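Local coordinates for protein phosphodiesterase (Candida albicans, PDB 6CPU) that belongs to the phosphodiesterases, a family of mostly helical metal-binding proteins of the HD clan, and holds a zinc ion and a magnesium ion, at residues Leu5-Leu10 / Asp23-Leu28; Ser204-Ser209 / Glu312-His317; Gln210-Val215 / Thr318-Leu323; Tyr240-Val245 / Gln338-Leu343; Ile291-Leu296 / Pro549-Thr554. All coordinates share one frame; numbering follows the deposited sequence.

Interaction 1: residues Leu5-Leu10 / Asp23-Leu28; sequences LSLVDL and DTFKHL
Leu7 and Leu28 meet at the middle of an apolar seam between the end of strand 2-6 and the first turn of helix 25-34. Their side chains cross at about a right angle, with Leu7 CG 4.0 Å from Leu28 CD1. That same Leu28 methyl also takes up Leu5, whose CB is 4.1 Å from Leu28 CD1. Leu28 reaches both because its CG stands anti to the backbone N (chi1 -165°). The two branches of Leu7 part company: CD1 lies 4.0 Å from Phe25 CD1, meeting the ring obliquely, while CD2 rests on the backbone, 3.7 Å from Thr24 C. Branched leucines suit this seam because one residue can serve two neighbours.

No hydrogen bond passes between the two segments; several form within each. Thr24 is the N-cap of helix 25-34: Thr24 OG1 accepts from His27 N at 3.0 Å. His27 ND1 in turn donates to Asp23 OD1 at 2.8 Å, almost straight (174°), in the plane of its ring and to the syn lone pair of the carboxylate. Ser6, whose CB points away from the helix, gives its hydroxyl to Val8 O.

Strand 2-6 is an inner strand of a small parallel sheet, between strands 16-21 and 46-49. Leu28 also touches Ile48 of strand 46-49, and Phe25 packs on Ile91 of helix 84-94.

Helix and strand are thus joined here by shape and by exclusion of water, while Thr24 OG1 caps the first turn by taking up the N-H of His27, and the bond to Asp23 probably steadies that turn.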
# COMPACT_ATOMS: atom_id res chain seq x y z
N LEU A 5 18.02 -20.05 2.09
CA LEU A 5 18.64 -19.13 3.04
C LEU A 5 18.99 -19.97 4.24
O LEU A 5 18.10 -20.56 4.85
CB LEU A 5 17.66 -18.03 3.43
CG LEU A 5 16.97 -17.31 2.26
CD1 LEU A 5 16.09 -16.20 2.81
CD2 LEU A 5 17.96 -16.72 1.28
N SER A 6 20.28 -20.07 4.56
CA SER A 6 20.72 -20.98 5.61
C SER A 6 21.51 -20.32 6.73
O SER A 6 22.36 -19.45 6.50
CB SER A 6 21.57 -22.10 5.01
OG SER A 6 21.97 -23.00 6.02
N LEU A 7 21.24 -20.78 7.95
CA LEU A 7 21.99 -20.38 9.12
C LEU A 7 22.98 -21.47 9.53
O LEU A 7 23.69 -21.31 10.52
CB LEU A 7 21.04 -20.09 10.28
CG LEU A 7 20.25 -18.78 10.17
CD1 LEU A 7 19.18 -18.69 11.24
CD2 LEU A 7 21.20 -17.59 10.26
N VAL A 8 23.03 -22.55 8.76
CA VAL A 8 23.81 -23.74 9.10
C VAL A 8 24.49 -24.33 7.85
O VAL A 8 24.31 -23.83 6.75
CB VAL A 8 22.91 -24.82 9.75
CG1 VAL A 8 22.35 -24.33 11.07
CG2 VAL A 8 21.79 -25.23 8.81
N ASP A 9 25.26 -25.40 8.05
CA ASP A 9 26.07 -26.00 6.97
C ASP A 9 25.30 -26.83 5.94
O ASP A 9 25.75 -26.97 4.80
CB ASP A 9 27.17 -26.88 7.57
CG ASP A 9 28.04 -26.14 8.56
OD1 ASP A 9 28.64 -25.12 8.16
OD2 ASP A 9 28.10 -26.57 9.73
N LEU A 10 24.16 -27.39 6.34
CA LEU A 10 23.41 -28.32 5.49
C LEU A 10 23.09 -27.74 4.11
O LEU A 10 22.72 -26.58 3.97
CB LEU A 10 22.12 -28.73 6.20
CG LEU A 10 21.11 -29.59 5.42
CD1 LEU A 10 21.71 -30.93 5.00
CD2 LEU A 10 19.86 -29.80 6.27
N ASP A 23 25.56 -15.45 8.39
CA ASP A 23 26.27 -15.59 9.65
C ASP A 23 25.36 -15.33 10.84
O ASP A 23 25.59 -15.85 11.93
CB ASP A 23 27.51 -14.67 9.70
CG ASP A 23 27.16 -13.20 9.61
OD1 ASP A 23 26.08 -12.84 9.08
OD2 ASP A 23 27.98 -12.37 10.06
N THR A 24 24.32 -14.51 10.63
CA THR A 24 23.41 -14.13 11.71
C THR A 24 21.96 -14.10 11.22
O THR A 24 21.69 -13.87 10.05
CB THR A 24 23.73 -12.73 12.28
OG1 THR A 24 23.50 -11.73 11.29
CG2 THR A 24 25.19 -12.63 12.73
N PHE A 25 21.03 -14.31 12.15
CA PHE A 25 19.60 -14.25 11.88
C PHE A 25 19.23 -12.82 11.47
O PHE A 25 18.41 -12.62 10.59
CB PHE A 25 18.80 -14.68 13.12
CG PHE A 25 17.30 -14.82 12.89
CD1 PHE A 25 16.80 -15.48 11.77
CD2 PHE A 25 16.40 -14.34 13.83
CE1 PHE A 25 15.43 -15.62 11.58
CE2 PHE A 25 15.03 -14.48 13.65
CZ PHE A 25 14.55 -15.12 12.52
N LYS A 26 19.86 -11.84 12.12
CA LYS A 26 19.63 -10.44 11.79
C LYS A 26 19.94 -10.16 10.31
O LYS A 26 19.16 -9.51 9.63
CB LYS A 26 20.44 -9.52 12.69
CG LYS A 26 20.18 -8.05 12.41
CD LYS A 26 20.99 -7.14 13.33
CE LYS A 26 22.29 -6.68 12.69
NZ LYS A 26 22.97 -5.69 13.57
N HIS A 27 21.08 -10.65 9.82
CA HIS A 27 21.41 -10.44 8.42
C HIS A 27 20.43 -11.16 7.46
O HIS A 27 20.06 -10.62 6.40
CB HIS A 27 22.85 -10.84 8.13
CG HIS A 27 23.86 -9.85 8.65
ND1 HIS A 27 25.14 -10.22 9.01
CD2 HIS A 27 23.78 -8.52 8.86
CE1 HIS A 27 25.80 -9.15 9.42
NE2 HIS A 27 25.00 -8.11 9.34
N LEU A 28 19.98 -12.35 7.85
CA LEU A 28 18.94 -13.08 7.09
C LEU A 28 17.64 -12.25 7.02
O LEU A 28 17.05 -12.10 5.94
CB LEU A 28 18.68 -14.45 7.73
CG LEU A 28 17.90 -15.45 6.88
CD1 LEU A 28 18.22 -16.89 7.29
CD2 LEU A 28 16.41 -15.21 6.99

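Interaction 2: residues Ser204-Ser209 / Glu312-His317; sequences STTRLS and EVHDKH. Unlike the reference sequence in segment 312-317: Lys316 (reference Thr).
Two first torsions bring Ser209 and His314 to Asp315 and Thr206: Ser209 holds OG anti to its own N (chi1 179°), aiming it at the loop, and His314 folds its ring between backbone N and carbonyl carbon (chi1 80°), back over the helix. The loop here contains an Asx turn, in which Asp315 OD1 accepts from His317 N, and it lies along the first turns of helix 205-216 as part of the long connection between helices 276-292 and 336-348.

Serine suits the buried place between helix and loop, being small and polar. Its OG receives a nearly straight bond (176°) from Asp315 N, 2.8 Å from Ser209 OG. Further out, Thr206 CG2 sits over the face of the His314 ring, 3.7 Å from its centroid, a CH-pi contact in which the methyl, not the hydroxyl, covers the ring centre.

The charged pair at the other end stays apart, with Arg207 NH1 4.2 Å from Glu312 OE1 and the two planes steeply turned. A water spans it, accepting from Arg207 NH1 at 3.0 Å and donating to Glu312 OE1 at 2.6 Å. The arginine has its salt bridge with Asp229 instead, and Asp315 OD2 is hydrogen-bonded to Tyr213 OH.

A second water ties the helix to the turn: it accepts from Ser209 OG at 2.9 Å, and donates to Asp315 OD1 at 2.7 Å and to His317 O at 2.8 Å.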
# COMPACT_ATOMS: atom_id res chain seq x y z
N SER A 204 21.58 8.95 0.59
CA SER A 204 22.51 10.08 0.54
C SER A 204 21.77 11.38 0.82
O SER A 204 20.56 11.49 0.58
CB SER A 204 23.19 10.16 -0.82
OG SER A 204 22.28 10.56 -1.82
N THR A 205 22.50 12.38 1.31
CA THR A 205 21.90 13.67 1.64
C THR A 205 21.18 14.25 0.43
O THR A 205 20.07 14.76 0.55
CB THR A 205 22.95 14.67 2.14
OG1 THR A 205 23.62 14.12 3.28
CG2 THR A 205 22.29 15.99 2.53
N THR A 206 21.80 14.16 -0.74
CA THR A 206 21.18 14.68 -1.96
C THR A 206 19.86 13.97 -2.27
O THR A 206 18.87 14.64 -2.56
CB THR A 206 22.11 14.60 -3.15
OG1 THR A 206 23.23 15.46 -2.90
CG2 THR A 206 21.41 15.07 -4.43
N ARG A 207 19.84 12.65 -2.19
CA ARG A 207 18.60 11.91 -2.47
C ARG A 207 17.49 12.24 -1.48
O ARG A 207 16.37 12.49 -1.88
CB ARG A 207 18.82 10.38 -2.50
CG ARG A 207 17.65 9.60 -3.12
CD ARG A 207 17.28 10.14 -4.49
NE ARG A 207 16.17 9.44 -5.13
CZ ARG A 207 15.41 9.96 -6.10
NH1 ARG A 207 15.64 11.19 -6.56
NH2 ARG A 207 14.42 9.25 -6.62
N LEU A 208 17.80 12.23 -0.18
CA LEU A 208 16.79 12.53 0.83
C LEU A 208 16.21 13.94 0.65
O LEU A 208 15.00 14.15 0.82
CB LEU A 208 17.34 12.35 2.25
CG LEU A 208 17.89 10.95 2.58
CD1 LEU A 208 18.27 10.88 4.05
CD2 LEU A 208 16.93 9.83 2.20
N SER A 209 17.07 14.89 0.28
CA SER A 209 16.61 16.24 -0.03
C SER A 209 15.70 16.25 -1.26
O SER A 209 14.67 16.89 -1.25
CB SER A 209 17.78 17.21 -0.21
OG SER A 209 17.29 18.51 -0.52
N GLU A 312 13.40 18.29 -10.46
CA GLU A 312 14.28 17.65 -9.48
C GLU A 312 15.14 18.68 -8.75
O GLU A 312 16.20 19.10 -9.25
CB GLU A 312 15.14 16.59 -10.16
CG GLU A 312 16.07 15.82 -9.23
CD GLU A 312 16.71 14.62 -9.90
OE1 GLU A 312 16.06 13.56 -9.95
OE2 GLU A 312 17.86 14.74 -10.37
N VAL A 313 14.68 19.07 -7.56
CA VAL A 313 15.30 20.12 -6.76
C VAL A 313 15.89 19.52 -5.50
O VAL A 313 15.35 18.54 -4.97
CB VAL A 313 14.24 21.16 -6.37
CG1 VAL A 313 14.79 22.19 -5.39
CG2 VAL A 313 13.69 21.81 -7.62
N HIS A 314 16.99 20.09 -5.02
CA HIS A 314 17.48 19.76 -3.68
C HIS A 314 18.26 20.89 -3.03
O HIS A 314 18.67 21.84 -3.70
CB HIS A 314 18.30 18.46 -3.69
CG HIS A 314 19.71 18.61 -4.16
ND1 HIS A 314 20.09 18.38 -5.46
CD2 HIS A 314 20.85 18.92 -3.49
CE1 HIS A 314 21.39 18.55 -5.58
NE2 HIS A 314 21.88 18.89 -4.40
N ASP A 315 18.42 20.77 -1.71
CA ASP A 315 19.18 21.72 -0.90
C ASP A 315 19.82 20.95 0.27
O ASP A 315 20.08 19.75 0.13
CB ASP A 315 18.27 22.86 -0.43
CG ASP A 315 17.12 22.38 0.42
OD1 ASP A 315 17.13 21.22 0.89
OD2 ASP A 315 16.18 23.18 0.64
N LYS A 316 20.10 21.61 1.40
CA LYS A 316 20.81 20.94 2.50
C LYS A 316 19.91 20.20 3.50
O LYS A 316 20.42 19.51 4.38
CB LYS A 316 21.73 21.93 3.26
CG LYS A 316 21.04 23.04 4.04
CD LYS A 316 21.97 23.62 5.10
CE LYS A 316 21.59 25.03 5.52
NZ LYS A 316 20.21 25.11 6.07
N HIS A 317 18.60 20.33 3.37
CA HIS A 317 17.68 19.73 4.35
C HIS A 317 17.29 18.31 3.93
O HIS A 317 17.09 18.06 2.75
CB HIS A 317 16.42 20.59 4.47
CG HIS A 317 16.70 22.01 4.82
ND1 HIS A 317 17.14 22.39 6.07
CD2 HIS A 317 16.60 23.15 4.10
CE1 HIS A 317 17.30 23.70 6.10
NE2 HIS A 317 16.98 24.19 4.91
O HOH W 1 14.04 12.59 -8.68
O HOH W 2 15.17 19.45 1.25

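Interaction 3: residues Gln210-Val215 / Thr318-Leu323; sequences QLCYAV and TVLIAL
Cys212 and Leu320 make the apolar part of this contact. Leu320 CD2 comes down beside the helix backbone as well as the side chain, 3.9 Å from Cys212 CB and equally 3.9 Å from Cys212 CA. Its other branch reaches one turn further along, where Leu320 CD1 lies 4.3 Å from Val215 CG1, a looser touch. The leucine gets there because CG stands beside its backbone N, opposite the carbonyl carbon (chi1 -55°), which swings the isobutyl end back to the helix although its CB does not point there.

This is the packing of the second half of helix 205-216 against an irregular run of chain, in the mostly helical fold of the phosphodiesterases. The run is also held by Gln301, whose side-chain amide bonds both Val319 O and Ile321 N. Leu320 extends the same apolar layer to Phe287 of helix 276-292 and to Tyr240 of helix 227-242.

The remaining contacts are those of sulfur with peptide atoms. Cys212 SG is 3.5 Å from Thr318 O and 3.7 Å from Val319 N, pressed on the peptide that joins the two. A cysteine fits this buried spot well, being slim and only weakly polar. Thr318 O is already engaged, as it accepts a hydrogen bond from Tyr232 OH, while Val215 O, at the far end, is bonded by the side chains of His288 and Gln284.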
# COMPACT_ATOMS: atom_id res chain seq x y z
N GLN A 210 16.08 15.52 -2.30
CA GLN A 210 15.25 15.44 -3.51
C GLN A 210 13.86 14.91 -3.17
O GLN A 210 12.86 15.38 -3.72
CB GLN A 210 15.90 14.56 -4.57
CG GLN A 210 17.13 15.19 -5.20
CD GLN A 210 17.86 14.26 -6.14
OE1 GLN A 210 17.81 13.03 -6.01
NE2 GLN A 210 18.55 14.84 -7.11
N LEU A 211 13.79 13.93 -2.27
CA LEU A 211 12.51 13.34 -1.89
C LEU A 211 11.63 14.34 -1.14
O LEU A 211 10.41 14.33 -1.31
CB LEU A 211 12.71 12.04 -1.11
CG LEU A 211 13.39 10.93 -1.93
CD1 LEU A 211 13.59 9.66 -1.11
CD2 LEU A 211 12.65 10.60 -3.23
N CYS A 212 12.24 15.22 -0.34
CA CYS A 212 11.51 16.31 0.31
C CYS A 212 10.77 17.15 -0.73
O CYS A 212 9.57 17.37 -0.61
CB CYS A 212 12.45 17.19 1.12
SG CYS A 212 13.17 16.44 2.58
N TYR A 213 11.50 17.59 -1.76
CA TYR A 213 10.91 18.39 -2.84
C TYR A 213 9.92 17.62 -3.71
O TYR A 213 8.94 18.20 -4.15
CB TYR A 213 11.98 19.05 -3.72
CG TYR A 213 12.63 20.22 -3.04
CD1 TYR A 213 13.81 20.06 -2.30
CD2 TYR A 213 12.05 21.48 -3.09
CE1 TYR A 213 14.38 21.14 -1.64
CE2 TYR A 213 12.62 22.56 -2.43
CZ TYR A 213 13.79 22.38 -1.72
OH TYR A 213 14.35 23.46 -1.07
N ALA A 214 10.18 16.34 -3.96
CA ALA A 214 9.18 15.48 -4.63
C ALA A 214 7.86 15.46 -3.85
O ALA A 214 6.78 15.73 -4.40
CB ALA A 214 9.73 14.07 -4.84
N VAL A 215 7.94 15.19 -2.54
CA VAL A 215 6.77 15.24 -1.68
C VAL A 215 6.09 16.63 -1.76
O VAL A 215 4.87 16.75 -1.66
CB VAL A 215 7.15 14.89 -0.23
CG1 VAL A 215 6.04 15.24 0.75
CG2 VAL A 215 7.47 13.40 -0.12
N THR A 318 17.21 17.40 4.89
CA THR A 318 16.79 16.01 4.62
C THR A 318 15.40 15.68 5.16
O THR A 318 14.90 14.57 4.95
CB THR A 318 17.79 14.98 5.19
OG1 THR A 318 17.96 15.19 6.60
CG2 THR A 318 19.13 15.09 4.48
N VAL A 319 14.77 16.62 5.86
CA VAL A 319 13.39 16.48 6.31
C VAL A 319 12.59 17.73 5.99
O VAL A 319 13.16 18.78 5.69
CB VAL A 319 13.28 16.17 7.82
CG1 VAL A 319 14.02 14.88 8.16
CG2 VAL A 319 13.81 17.32 8.67
N LEU A 320 11.26 17.62 6.06
CA LEU A 320 10.38 18.75 5.75
C LEU A 320 10.53 19.81 6.85
O LEU A 320 10.46 19.49 8.04
CB LEU A 320 8.91 18.30 5.66
CG LEU A 320 8.60 17.16 4.68
CD1 LEU A 320 7.10 16.97 4.55
CD2 LEU A 320 9.24 17.38 3.32
N ILE A 321 10.77 21.05 6.44
CA ILE A 321 10.98 22.15 7.38
C ILE A 321 9.75 23.04 7.39
O ILE A 321 9.51 23.77 6.44
CB ILE A 321 12.22 23.00 6.99
CG1 ILE A 321 13.46 22.13 6.80
CG2 ILE A 321 12.47 24.07 8.05
CD1 ILE A 321 13.90 21.35 8.02
N ALA A 322 8.97 22.97 8.46
CA ALA A 322 7.74 23.74 8.58
C ALA A 322 8.02 25.25 8.58
O ALA A 322 9.02 25.69 9.14
CB ALA A 322 7.02 23.35 9.86
N LEU A 323 7.14 26.00 7.93
CA LEU A 323 7.12 27.47 8.00
C LEU A 323 6.05 27.91 9.00
O LEU A 323 5.24 27.10 9.44
CB LEU A 323 6.81 28.06 6.63
CG LEU A 323 7.62 27.54 5.44
CD1 LEU A 323 7.06 28.04 4.12
CD2 LEU A 323 9.09 27.93 5.60

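Interaction 4: residues Tyr240-Val245 / Gln338-Leu343; sequences YAIKQV and QTLGLL
No ring enters the seam where Ala241 meets Leu340 and Leu343; the flat group nearby, Tyr240, is turned along the flank. Phe299 meets the Tyr240 ring edge-to-face, while Tyr240 OH bonds Pro297 O.

The seam itself is purely aliphatic. Alanine suits its tightest point: Ala241 CB is 3.5 Å from Leu343 CD1, closer than carbons usually stand, and 3.9 Å from Leu340 CD1. Leu340 CG lies anti to the backbone N (chi1 179°), which lays the two methyls against the end of helix 227-242. Of these, CD1 is 4.0 Å from Ile242 CG1, the two side chains meeting at a slant, and CD2 reaches Val245 CG2 at a loose 4.5 Å. Val245 is the last residue of a type I beta turn that begins at Ile242, and the turn brings its side chain to Leu340.

Helix 336-348 is thereby covered by helix 227-242 on this face. Leu343 also packs on Leu283 and Leu290 of helix 276-292, and Leu342 packs on Leu457 and Ile458 of helix 446-462.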
# COMPACT_ATOMS: atom_id res chain seq x y z
N TYR A 240 6.23 14.38 9.88
CA TYR A 240 5.79 15.78 9.83
C TYR A 240 4.43 15.97 10.51
O TYR A 240 4.22 16.92 11.26
CB TYR A 240 5.72 16.24 8.37
CG TYR A 240 5.57 17.73 8.16
CD1 TYR A 240 6.65 18.59 8.38
CD2 TYR A 240 4.37 18.28 7.70
CE1 TYR A 240 6.53 19.96 8.17
CE2 TYR A 240 4.25 19.66 7.48
CZ TYR A 240 5.33 20.49 7.72
OH TYR A 240 5.21 21.85 7.51
N ALA A 241 3.51 15.03 10.26
CA ALA A 241 2.19 15.04 10.88
C ALA A 241 2.27 14.77 12.38
O ALA A 241 1.60 15.45 13.16
CB ALA A 241 1.29 14.03 10.21
N ILE A 242 3.08 13.79 12.78
CA ILE A 242 3.27 13.46 14.20
C ILE A 242 3.79 14.67 14.99
O ILE A 242 3.33 14.94 16.10
CB ILE A 242 4.23 12.26 14.39
CG1 ILE A 242 3.59 10.96 13.89
CG2 ILE A 242 4.63 12.08 15.85
CD1 ILE A 242 4.56 9.80 13.74
N LYS A 243 4.74 15.40 14.41
CA LYS A 243 5.30 16.60 15.05
C LYS A 243 4.28 17.70 15.38
O LYS A 243 4.54 18.54 16.23
CB LYS A 243 6.41 17.21 14.18
CG LYS A 243 7.73 16.48 14.26
CD LYS A 243 8.74 17.13 13.32
CE LYS A 243 10.07 16.40 13.30
NZ LYS A 243 10.84 16.78 12.09
N GLN A 244 3.14 17.71 14.69
CA GLN A 244 2.10 18.71 14.95
C GLN A 244 1.13 18.29 16.06
O GLN A 244 0.34 19.12 16.52
CB GLN A 244 1.31 19.04 13.67
CG GLN A 244 2.12 19.23 12.39
CD GLN A 244 3.33 20.14 12.53
OE1 GLN A 244 4.37 19.92 11.89
NE2 GLN A 244 3.22 21.17 13.36
N VAL A 245 1.19 17.04 16.51
CA VAL A 245 0.23 16.56 17.51
C VAL A 245 0.76 16.83 18.90
O VAL A 245 1.77 16.26 19.30
CB VAL A 245 -0.07 15.05 17.35
CG1 VAL A 245 -1.19 14.64 18.30
CG2 VAL A 245 -0.46 14.75 15.91
N GLN A 338 -6.63 13.87 14.10
CA GLN A 338 -7.49 13.45 13.00
C GLN A 338 -6.77 13.53 11.66
O GLN A 338 -7.01 12.71 10.76
CB GLN A 338 -8.74 14.33 12.93
CG GLN A 338 -9.66 14.20 14.13
CD GLN A 338 -10.49 15.45 14.36
OE1 GLN A 338 -10.66 16.28 13.47
NE2 GLN A 338 -11.00 15.60 15.58
N THR A 339 -5.92 14.54 11.50
CA THR A 339 -5.09 14.68 10.31
C THR A 339 -4.13 13.49 10.20
O THR A 339 -3.97 12.91 9.12
CB THR A 339 -4.30 16.01 10.34
OG1 THR A 339 -5.22 17.11 10.36
CG2 THR A 339 -3.41 16.15 9.13
N LEU A 340 -3.49 13.13 11.31
CA LEU A 340 -2.60 11.96 11.36
C LEU A 340 -3.37 10.68 11.05
O LEU A 340 -2.90 9.84 10.28
CB LEU A 340 -1.91 11.84 12.72
CG LEU A 340 -0.96 10.64 12.91
CD1 LEU A 340 0.16 10.67 11.89
CD2 LEU A 340 -0.39 10.59 14.32
N GLY A 341 -4.56 10.54 11.63
CA GLY A 341 -5.43 9.39 11.36
C GLY A 341 -5.80 9.24 9.90
O GLY A 341 -5.85 8.13 9.38
N LEU A 342 -6.05 10.37 9.23
CA LEU A 342 -6.38 10.36 7.81
C LEU A 342 -5.17 9.89 7.00
O LEU A 342 -5.30 9.07 6.09
CB LEU A 342 -6.80 11.76 7.33
CG LEU A 342 -7.77 11.89 6.16
CD1 LEU A 342 -7.48 13.16 5.38
CD2 LEU A 342 -7.80 10.71 5.20
N LEU A 343 -4.00 10.43 7.34
CA LEU A 343 -2.77 10.07 6.65
C LEU A 343 -2.44 8.59 6.83
O LEU A 343 -2.10 7.91 5.87
CB LEU A 343 -1.61 10.92 7.13
CG LEU A 343 -1.75 12.39 6.75
CD1 LEU A 343 -0.76 13.24 7.52
CD2 LEU A 343 -1.59 12.57 5.25

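Interaction 5: residues Ile291-Leu296 / Pro549-Thr554; sequences IRLGSL and PQLQYT
Arg292 sends its side chain across to Tyr553, from the last turn of helix 276-292, which ends in a Schellman motif at Gly294. The positive phi of that residue (77°) is a conformation glycine adopts with ease. From CB, which points to the facing segment, the chain runs extended through CG. Its CD is the first atom to touch, 3.4 Å from Tyr553 CE2, and NE follows at 3.7 Å from the same Tyr553 CE2. CZ stands over the face of the ring, 5.0 Å from the Tyr553 centroid and 17° off the ring normal, a cation-pi contact although the guanidinium plane is tilted 60° from the ring. At the tip, NH1 is hydrogen-bonded to Glu304 O, and NH2 too is bonded elsewhere, whereas NE is buried with no partner in the model. An arginine suits this place: its aliphatic part lies on the ring and its charged end goes on to Glu304 O. Tyr553 also stands edge-to-face with Trp218.

The backbone shares in the contact, for Arg292 O lies 3.2 Å from Gln550 CB, in the short 3-10 segment that leads into helix 552-569. Leu293 adds to the contact: its CD2 is 3.7 Å from Gln550 OE1, and Leu293 CG rests 4.1 Å from Leu551 CD2.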
# COMPACT_ATOMS: atom_id res chain seq x y z
N ILE A 291 -2.55 20.17 3.81
CA ILE A 291 -1.76 21.41 3.87
C ILE A 291 -2.61 22.57 3.36
O ILE A 291 -2.78 23.57 4.05
CB ILE A 291 -0.45 21.31 3.09
CG1 ILE A 291 0.53 20.39 3.83
CG2 ILE A 291 0.18 22.69 2.90
CD1 ILE A 291 1.57 19.78 2.94
N ARG A 292 -3.16 22.41 2.16
CA ARG A 292 -3.95 23.47 1.54
C ARG A 292 -5.23 23.80 2.32
O ARG A 292 -5.79 24.88 2.15
CB ARG A 292 -4.24 23.12 0.09
CG ARG A 292 -2.99 23.08 -0.77
CD ARG A 292 -3.32 23.05 -2.24
NE ARG A 292 -2.17 22.75 -3.09
CZ ARG A 292 -1.24 23.63 -3.46
NH1 ARG A 292 -1.28 24.89 -3.06
NH2 ARG A 292 -0.24 23.23 -4.24
N LEU A 293 -5.68 22.89 3.18
CA LEU A 293 -6.80 23.12 4.10
C LEU A 293 -6.36 23.74 5.43
O LEU A 293 -7.19 24.03 6.28
CB LEU A 293 -7.52 21.80 4.40
CG LEU A 293 -8.39 21.27 3.26
CD1 LEU A 293 -8.68 19.78 3.44
CD2 LEU A 293 -9.69 22.06 3.18
N GLY A 294 -5.05 23.92 5.61
CA GLY A 294 -4.53 24.48 6.85
C GLY A 294 -4.51 23.52 8.02
O GLY A 294 -4.31 23.95 9.15
N SER A 295 -4.72 22.22 7.76
CA SER A 295 -4.62 21.21 8.81
C SER A 295 -3.18 20.84 9.10
O SER A 295 -2.87 20.31 10.16
CB SER A 295 -5.42 19.96 8.44
OG SER A 295 -6.78 20.11 8.78
N LEU A 296 -2.30 21.11 8.14
CA LEU A 296 -0.86 21.03 8.35
C LEU A 296 -0.23 22.31 7.82
O LEU A 296 -0.66 22.80 6.78
CB LEU A 296 -0.26 19.88 7.56
CG LEU A 296 -0.63 18.45 7.94
CD1 LEU A 296 -0.33 17.54 6.76
CD2 LEU A 296 0.12 18.01 9.18
N PRO A 549 -13.29 25.21 -0.42
CA PRO A 549 -12.79 26.07 -1.51
C PRO A 549 -11.32 25.84 -1.90
O PRO A 549 -10.98 25.96 -3.07
CB PRO A 549 -12.94 27.49 -0.94
CG PRO A 549 -14.03 27.39 0.06
CD PRO A 549 -14.05 25.98 0.58
N GLN A 550 -10.48 25.52 -0.92
CA GLN A 550 -9.03 25.41 -1.16
C GLN A 550 -8.63 24.29 -2.13
O GLN A 550 -7.51 24.31 -2.65
CB GLN A 550 -8.28 25.23 0.16
CG GLN A 550 -8.48 26.34 1.17
CD GLN A 550 -9.48 25.98 2.26
OE1 GLN A 550 -10.56 25.47 1.97
NE2 GLN A 550 -9.13 26.26 3.50
N LEU A 551 -9.52 23.34 -2.39
CA LEU A 551 -9.21 22.23 -3.30
C LEU A 551 -9.70 22.46 -4.73
O LEU A 551 -9.65 21.55 -5.55
CB LEU A 551 -9.78 20.91 -2.73
CG LEU A 551 -9.58 20.69 -1.22
CD1 LEU A 551 -10.10 19.32 -0.82
CD2 LEU A 551 -8.12 20.84 -0.82
N GLN A 552 -10.14 23.69 -5.03
CA GLN A 552 -10.67 24.02 -6.36
C GLN A 552 -9.66 23.69 -7.47
O GLN A 552 -10.05 23.30 -8.57
CB GLN A 552 -11.08 25.51 -6.42
CG GLN A 552 -11.60 26.00 -7.77
CD GLN A 552 -12.89 25.34 -8.20
OE1 GLN A 552 -13.76 25.04 -7.38
NE2 GLN A 552 -13.04 25.12 -9.50
N TYR A 553 -8.37 23.82 -7.17
CA TYR A 553 -7.33 23.52 -8.15
C TYR A 553 -7.47 22.12 -8.76
O TYR A 553 -7.09 21.91 -9.91
CB TYR A 553 -5.94 23.71 -7.53
CG TYR A 553 -5.50 22.57 -6.62
CD1 TYR A 553 -4.77 21.50 -7.12
CD2 TYR A 553 -5.81 22.57 -5.27
CE1 TYR A 553 -4.36 20.46 -6.30
CE2 TYR A 553 -5.41 21.54 -4.44
CZ TYR A 553 -4.68 20.49 -4.96
OH TYR A 553 -4.27 19.45 -4.14
N THR A 554 -8.03 21.17 -8.00
CA THR A 554 -8.27 19.82 -8.52
C THR A 554 -9.26 19.85 -9.68
O THR A 554 -9.03 19.25 -10.73
CB THR A 554 -8.76 18.84 -7.44
OG1 THR A 554 -9.93 19.36 -6.79
CG2 THR A 554 -7.68 18.59 -6.41

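Overall arrangement
From the N terminus, interaction 1 closes a short loop of twelve residues that contains strand 16-21, and is complete before the rest begin; it belongs to the parallel sheet and lies across the chain's centre from interaction 5. Interactions 2 to 5 all cross, their segments alternating along the chain, and belong to the helical part. Interactions 2 and 3 use successive halves of helix 205-216 against one continuous loop and touch directly. Interaction 4 takes the next helix, 227-242, and meets interaction 3 at Tyr240. Interaction 5 closes a far longer loop, bringing segment 549-554 to the end of helix 276-292, and joins interaction 4 where Leu296 packs on Thr339.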